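Local coordinates for protein SSO1986 (Sulfolobus solfataricus, PDB 2X5Q) that belongs to the Cmr7 family and is a subunit of the CMR ribonucleoprotein complex, part of the CRISPR antiviral defence that targets invading nucleic acids, at residues Thr74-Pro77 / Cys78-Val81; Gly100-Ser103 / Asn104-Tyr107; Asn168-Asn171 / Lys172-Asp176. All coordinates share one frame; numbering follows the deposited sequence.

Contact 1: Thr74-Pro77 / Cys78-Val81; sequences TFDP and CDYV
The hydroxyl of Thr74 donates to the carboxylate of Asp79, with OG1 of Thr74 2.6 Å from OD2 of Asp79 and bound on the lone pair that faces away from the other carboxylate oxygen. A second side-chain bond forms at the head of the loop, where Cys78 N gives its hydrogen to Asp76 OD1 at 3.0 Å, meeting that oxygen 27° out of the carboxylate plane. With CG anti to the backbone N (chi1 -178°), the Asp76 side chain swings forward along the chain, and OD1 reaches the N-H two residues on. This is an Asx turn, Asp76 to Cys78, a role that the short carboxylate of aspartate suits.

The Asx turn lies over the start of a type I beta turn from Asp76 to Asp79, closed by Asp79 N and Asp76 O at 2.9 Å. Pro77 suits its second position because the ring already holds phi near the required value (-65°). Thr74 OG1, bonded to the Asp79 carboxylate, is only weakly approached by the backbone N-H of Asp76, at 3.5 Å from its N.

The two carboxylates lie close, Asp76 OD2 4.2 Å from Asp79 OD1, a pairing of like charges that would be costly alone. Lys105 of the second subunit probably offsets it, forming a salt bridge with Asp79 and a weaker, longer ion pair with Asp76. The turn joins strand 70-73 to strand 80-86. Backbone bonds from Thr74 and Asp79 to Gly61 fasten its base beside strand 62-65, and Asp79 also packs on Thr141 of strand 139-144.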
loop_
_atom_site.group_PDB
_atom_site.type_symbol
_atom_site.label_atom_id
_atom_site.label_comp_id
_atom_site.label_asym_id
_atom_site.label_seq_id
_atom_site.Cartn_x
_atom_site.Cartn_y
_atom_site.Cartn_z
ATOM N N THR A 74 -6.275 -1.204 -2.086
ATOM C CA THR A 74 -6.972 -2.480 -2.155
ATOM C C THR A 74 -6.359 -3.564 -1.277
ATOM O O THR A 74 -6.979 -4.614 -1.047
ATOM C CB THR A 74 -7.026 -2.976 -3.592
ATOM O OG1 THR A 74 -5.712 -3.342 -4.028
ATOM C CG2 THR A 74 -7.577 -1.864 -4.503
ATOM N N PHE A 75 -5.150 -3.315 -0.782
ATOM C CA PHE A 75 -4.452 -4.270 0.078
ATOM C C PHE A 75 -4.221 -5.608 -0.617
ATOM O O PHE A 75 -4.218 -6.666 0.018
ATOM C CB PHE A 75 -5.185 -4.406 1.412
ATOM C CG PHE A 75 -5.140 -3.150 2.213
ATOM C CD1 PHE A 75 -4.083 -2.909 3.085
ATOM C CD2 PHE A 75 -6.105 -2.165 2.045
ATOM C CE1 PHE A 75 -4.017 -1.714 3.803
ATOM C CE2 PHE A 75 -6.046 -0.988 2.763
ATOM C CZ PHE A 75 -5.003 -0.759 3.640
ATOM N N ASP A 76 -4.020 -5.525 -1.933
ATOM C CA ASP A 76 -3.684 -6.668 -2.789
ATOM C C ASP A 76 -2.446 -6.224 -3.561
ATOM O O ASP A 76 -2.550 -5.368 -4.442
ATOM C CB ASP A 76 -4.844 -6.981 -3.739
ATOM C CG ASP A 76 -4.590 -8.200 -4.621
ATOM O OD1 ASP A 76 -3.415 -8.537 -4.902
ATOM O OD2 ASP A 76 -5.586 -8.824 -5.045
ATOM N N PRO A 77 -1.263 -6.779 -3.227
ATOM C CA PRO A 77 -0.020 -6.310 -3.863
ATOM C C PRO A 77 0.077 -6.574 -5.369
ATOM O O PRO A 77 0.924 -5.969 -6.049
ATOM C CB PRO A 77 1.075 -7.093 -3.121
ATOM C CG PRO A 77 0.405 -8.278 -2.574
ATOM C CD PRO A 77 -1.010 -7.861 -2.265
ATOM N N CYS A 78 -0.767 -7.466 -5.880
ATOM C CA CYS A 78 -0.846 -7.703 -7.315
ATOM C C CYS A 78 -1.689 -6.634 -8.053
ATOM O O CYS A 78 -1.695 -6.598 -9.291
ATOM C CB CYS A 78 -1.379 -9.109 -7.593
ATOM S SG CYS A 78 -0.295 -10.497 -6.979
ATOM N N ASP A 79 -2.393 -5.773 -7.310
ATOM C CA ASP A 79 -3.037 -4.593 -7.909
ATOM C C ASP A 79 -2.011 -3.488 -8.078
ATOM O O ASP A 79 -1.124 -3.327 -7.227
ATOM C CB ASP A 79 -4.178 -4.057 -7.044
ATOM C CG ASP A 79 -5.401 -4.960 -7.037
ATOM O OD1 ASP A 79 -5.542 -5.831 -7.931
ATOM O OD2 ASP A 79 -6.233 -4.784 -6.125
ATOM N N TYR A 80 -2.128 -2.735 -9.174
ATOM C CA TYR A 80 -1.326 -1.537 -9.368
ATOM C C TYR A 80 -2.003 -0.544 -10.297
ATOM O O TYR A 80 -2.852 -0.900 -11.140
ATOM C CB TYR A 80 0.082 -1.849 -9.908
ATOM C CG TYR A 80 0.081 -2.733 -11.131
ATOM C CD1 TYR A 80 -0.139 -2.213 -12.404
ATOM C CD2 TYR A 80 0.269 -4.101 -11.011
ATOM C CE1 TYR A 80 -0.157 -3.042 -13.536
ATOM C CE2 TYR A 80 0.262 -4.921 -12.117
ATOM C CZ TYR A 80 0.043 -4.398 -13.377
ATOM O OH TYR A 80 0.031 -5.257 -14.455
ATOM N N VAL A 81 -1.592 0.708 -10.146
ATOM C CA VAL A 81 -1.894 1.736 -11.131
ATOM C C VAL A 81 -0.543 2.388 -11.449
ATOM O O VAL A 81 0.251 2.619 -10.552
ATOM C CB VAL A 81 -2.910 2.755 -10.591
ATOM C CG1 VAL A 81 -3.296 3.787 -11.683
ATOM C CG2 VAL A 81 -4.161 2.031 -10.045
#

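Contact 2: Gly100-Ser103 / Asn104-Tyr107; sequences GIPS and NKLY
Pro102 O accepts the hydrogen of Lys105 N at 2.8 Å, and one residue further on Ser103 O takes that of Leu106 N at 3.1 Å. Both bonds run from residue i+3 back to residue i, the 3-10 pattern, and they wind the chain into a short turn as strand 95-102 ends. Proline costs no N-H here, while its carbonyl receives Lys105 N.

Ser103 O has a second donor, a water 2.6 Å away that also donates to Leu106 O at 3.0 Å and so bridges the two carbonyls. The Ser103 hydroxyl, set between its own N and carbonyl carbon (chi1 58°), bonds to the carbonyl of Gly116, just before strand 117-123 of the same chain.

Apolar groups fill the inner side. Ile101 CD1 lies 3.8 Å from Leu106 CD2 and equally far from Lys105 CB, while its CG2 meets the other Leu106 branch; both residues also rest on Phe120 of strand 117-123. The aliphatic part of Lys105 crosses Ile101 at about a right angle, bringing Lys105 CD 3.8 Å from Ile101 CG1.

Beyond that hydrocarbon stem the lysine bends, and its NZ forms salt bridges with Asp79 and Asp76 of the second subunit. Local bonds and the bridging water thus satisfy the turn's carbonyls; separately, the lysine's charge is probably balanced by that acidic pair across the dimer interface.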
loop_
_atom_site.group_PDB
_atom_site.type_symbol
_atom_site.label_atom_id
_atom_site.label_comp_id
_atom_site.label_asym_id
_atom_site.label_seq_id
_atom_site.Cartn_x
_atom_site.Cartn_y
_atom_site.Cartn_z
ATOM N N GLY A 100 9.563 13.797 1.027
ATOM C CA GLY A 100 10.991 13.521 1.045
ATOM C C GLY A 100 11.374 12.051 1.046
ATOM O O GLY A 100 12.348 11.672 1.671
ATOM N N ILE A 101 10.630 11.217 0.337
ATOM C CA ILE A 101 11.002 9.812 0.236
ATOM C C ILE A 101 12.226 9.663 -0.681
ATOM O O ILE A 101 12.276 10.284 -1.744
ATOM C CB ILE A 101 9.857 8.936 -0.288
ATOM C CG1 ILE A 101 10.199 7.446 -0.103
ATOM C CG2 ILE A 101 9.550 9.261 -1.757
ATOM C CD1 ILE A 101 9.117 6.486 -0.576
ATOM N N PRO A 102 13.228 8.883 -0.240
ATOM C CA PRO A 102 14.331 8.501 -1.103
ATOM C C PRO A 102 13.819 7.887 -2.386
ATOM O O PRO A 102 12.977 6.966 -2.352
ATOM C CB PRO A 102 15.091 7.476 -0.259
ATOM C CG PRO A 102 14.843 7.900 1.131
ATOM C CD PRO A 102 13.418 8.368 1.128
ATOM N N SER A 103 14.284 8.415 -3.508
ATOM C CA SER A 103 13.787 7.975 -4.799
ATOM C C SER A 103 14.103 6.501 -5.035
ATOM O O SER A 103 13.350 5.810 -5.728
ATOM C CB SER A 103 14.345 8.833 -5.933
ATOM O OG SER A 103 15.764 8.815 -5.953
ATOM N N ASN A 104 15.200 6.023 -4.450
ATOM C CA ASN A 104 15.555 4.602 -4.506
ATOM C C ASN A 104 14.543 3.684 -3.792
ATOM O O ASN A 104 14.601 2.470 -3.936
ATOM C CB ASN A 104 16.981 4.375 -3.959
ATOM C CG ASN A 104 17.098 4.636 -2.444
ATOM O OD1 ASN A 104 16.321 4.110 -1.639
ATOM N ND2 ASN A 104 18.095 5.424 -2.057
ATOM N N LYS A 105 13.634 4.277 -3.021
ATOM C CA LYS A 105 12.600 3.548 -2.299
ATOM C C LYS A 105 11.371 3.317 -3.175
ATOM O O LYS A 105 10.582 2.392 -2.938
ATOM C CB LYS A 105 12.190 4.340 -1.043
ATOM C CG LYS A 105 12.327 3.578 0.228
ATOM C CD LYS A 105 11.696 4.309 1.423
ATOM C CE LYS A 105 10.937 3.351 2.272
ATOM N NZ LYS A 105 11.680 2.071 2.484
ATOM N N LEU A 106 11.200 4.165 -4.181
ATOM C CA LEU A 106 10.002 4.130 -5.003
ATOM C C LEU A 106 10.076 3.088 -6.098
ATOM O O LEU A 106 11.168 2.748 -6.579
ATOM C CB LEU A 106 9.745 5.492 -5.633
ATOM C CG LEU A 106 9.237 6.560 -4.672
ATOM C CD1 LEU A 106 9.195 7.914 -5.373
ATOM C CD2 LEU A 106 7.862 6.135 -4.101
ATOM N N TYR A 107 8.899 2.608 -6.499
ATOM C CA TYR A 107 8.784 1.612 -7.562
ATOM C C TYR A 107 8.694 2.310 -8.925
ATOM O O TYR A 107 7.608 2.468 -9.509
ATOM C CB TYR A 107 7.584 0.707 -7.306
ATOM C CG TYR A 107 7.468 -0.509 -8.207
ATOM C CD1 TYR A 107 8.446 -0.828 -9.146
ATOM C CD2 TYR A 107 6.394 -1.383 -8.069
ATOM C CE1 TYR A 107 8.338 -1.943 -9.936
ATOM C CE2 TYR A 107 6.274 -2.501 -8.871
ATOM C CZ TYR A 107 7.235 -2.768 -9.810
ATOM O OH TYR A 107 7.147 -3.875 -10.606
HETATM O O HOH W 1 13.786 3.942 -7.544
#

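Contact 3: Asn168-Asn171 / Lys172-Asp176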
loop_
_atom_site.group_PDB
_atom_site.type_symbol
_atom_site.label_atom_id
_atom_site.label_comp_id
_atom_site.label_asym_id
_atom_site.label_seq_id
_atom_site.Cartn_x
_atom_site.Cartn_y
_atom_site.Cartn_z
ATOM N N ASN A 168 7.760 18.325 -29.649
ATOM C CA ASN A 168 7.829 19.018 -30.933
ATOM C C ASN A 168 9.199 18.877 -31.588
ATOM O O ASN A 168 9.311 19.043 -32.806
ATOM C CB ASN A 168 7.497 20.514 -30.782
ATOM C CG ASN A 168 6.031 20.775 -30.427
ATOM O OD1 ASN A 168 5.155 19.958 -30.698
ATOM N ND2 ASN A 168 5.765 21.929 -29.828
ATOM N N SER A 169 10.232 18.593 -30.785
ATOM C CA SER A 169 11.581 18.368 -31.310
ATOM C C SER A 169 11.760 16.951 -31.879
ATOM O O SER A 169 12.670 16.710 -32.658
ATOM C CB SER A 169 12.658 18.674 -30.242
ATOM O OG SER A 169 12.886 17.602 -29.337
ATOM N N LEU A 170 10.881 16.021 -31.508
ATOM C CA LEU A 170 11.004 14.627 -31.954
ATOM C C LEU A 170 10.598 14.438 -33.415
ATOM O O LEU A 170 9.657 15.059 -33.895
ATOM C CB LEU A 170 10.146 13.702 -31.080
ATOM C CG LEU A 170 10.440 13.700 -29.575
ATOM C CD1 LEU A 170 9.606 12.645 -28.891
ATOM C CD2 LEU A 170 11.933 13.485 -29.282
ATOM N N ASN A 171 11.310 13.558 -34.109
ATOM C CA ASN A 171 10.919 13.153 -35.449
ATOM C C ASN A 171 9.831 12.088 -35.347
ATOM O O ASN A 171 9.424 11.725 -34.247
ATOM C CB ASN A 171 12.139 12.675 -36.259
ATOM C CG ASN A 171 12.687 11.331 -35.794
ATOM O OD1 ASN A 171 11.981 10.527 -35.189
ATOM N ND2 ASN A 171 13.958 11.082 -36.095
ATOM N N LYS A 172 9.382 11.573 -36.488
ATOM C CA LYS A 172 8.213 10.698 -36.538
ATOM C C LYS A 172 8.472 9.366 -35.836
ATOM O O LYS A 172 7.650 8.909 -35.033
ATOM C CB LYS A 172 7.771 10.463 -37.992
ATOM C CG LYS A 172 6.375 9.856 -38.096
ATOM C CD LYS A 172 5.997 9.492 -39.520
ATOM C CE LYS A 172 4.606 8.870 -39.569
ATOM N NZ LYS A 172 4.330 8.065 -38.350
ATOM N N GLU A 173 9.619 8.766 -36.133
ATOM C CA GLU A 173 10.064 7.539 -35.466
ATOM C C GLU A 173 10.107 7.666 -33.941
ATOM O O GLU A 173 9.739 6.739 -33.213
ATOM C CB GLU A 173 11.452 7.144 -35.990
ATOM C CG GLU A 173 12.075 5.932 -35.306
ATOM C CD GLU A 173 13.370 5.498 -35.954
ATOM O OE1 GLU A 173 14.073 6.355 -36.538
ATOM O OE2 GLU A 173 13.696 4.292 -35.882
ATOM N N GLN A 174 10.557 8.816 -33.461
ATOM C CA GLN A 174 10.659 9.044 -32.030
ATOM C C GLN A 174 9.269 9.213 -31.414
ATOM O O GLN A 174 8.986 8.636 -30.358
ATOM C CB GLN A 174 11.574 10.248 -31.746
ATOM C CG GLN A 174 13.040 9.925 -31.998
ATOM C CD GLN A 174 13.894 11.135 -32.349
ATOM O OE1 GLN A 174 13.398 12.250 -32.498
ATOM N NE2 GLN A 174 15.194 10.908 -32.494
ATOM N N LYS A 175 8.403 9.984 -32.073
ATOM C CA LYS A 175 7.027 10.157 -31.610
ATOM C C LYS A 175 6.296 8.810 -31.565
ATOM O O LYS A 175 5.535 8.549 -30.647
ATOM C CB LYS A 175 6.242 11.133 -32.503
ATOM C CG LYS A 175 6.652 12.615 -32.415
ATOM C CD LYS A 175 5.671 13.483 -33.249
ATOM C CE LYS A 175 6.034 14.961 -33.261
ATOM N NZ LYS A 175 6.825 15.341 -34.463
ATOM N N ASP A 176 6.524 7.961 -32.559
ATOM C CA ASP A 176 5.907 6.636 -32.583
ATOM C C ASP A 176 6.455 5.738 -31.469
ATOM O O ASP A 176 5.729 4.902 -30.940
ATOM C CB ASP A 176 6.083 5.973 -33.959
ATOM C CG ASP A 176 5.239 6.638 -35.051
ATOM O OD1 ASP A 176 4.480 7.589 -34.754
ATOM O OD2 ASP A 176 5.320 6.197 -36.206
HETATM O O HOH W 2 14.797 14.232 -32.728
#
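The side-chain amides of Asn171 and Gln174 are stacked, their planes 16° apart, and the ND2 of Asn171 lies 3.8 Å from the NE2 of Gln174. Each amide turns its oxygen to the other residue's backbone. Asn171 OD1 accepts from Gln174 N at 2.8 Å, the donor nearly in line with the C=O bond. In return Asn171 N gives its hydrogen to Gln174 OE1 at 2.9 Å, the donor tilted 33° from that amide's plane. Leu170 CA comes within 3.4 Å of the same Gln174 OE1, and the leucine's CB and CD2 lie beside the glutamine chain.

These reciprocal bonds make a capping box, with Asn171 as the N-cap of helix 172-185. Asparagine suits the place because its short amide, set between the backbone N and carbonyl carbon (chi1 71°), can reach forward over the first turn to an N-H that has no helical acceptor before it. Glutamine supplies an oxygen on a chain long enough to fold back to the cap's own N-H.

The helix proper begins with Lys175 N bonded to Asn171 O at 3.0 Å. The ammonium of the same lysine reaches further back, NZ lying 2.9 Å from Leu170 O, and its CG packs 3.9 Å from Leu170 CB. Lys172 NZ makes a salt bridge with Asp176 OD2, one helical turn on, at 3.0 Å, though as a hydrogen bond it is weak.

How the contacts relate
From the N terminus, contact 1 comes first and closes the loop between strands 70-73 and 80-86. Contact 2 follows, turning the chain between strands 95-102 and 108-109, and contact 3 comes last, at the break between helices 164-169 and 172-185. The three lie in series, none nested in or crossing another. Contacts 1 and 2 reach the same mixed sheet, with nearest atoms about 6 Å apart, and both face the second subunit: each copy's 104-107 segment meets the 74-77 / 78-81 turn of its partner. Contact 3 stands apart in the helical region, its centre about 34 Å from that of contact 1, across the chain's centre.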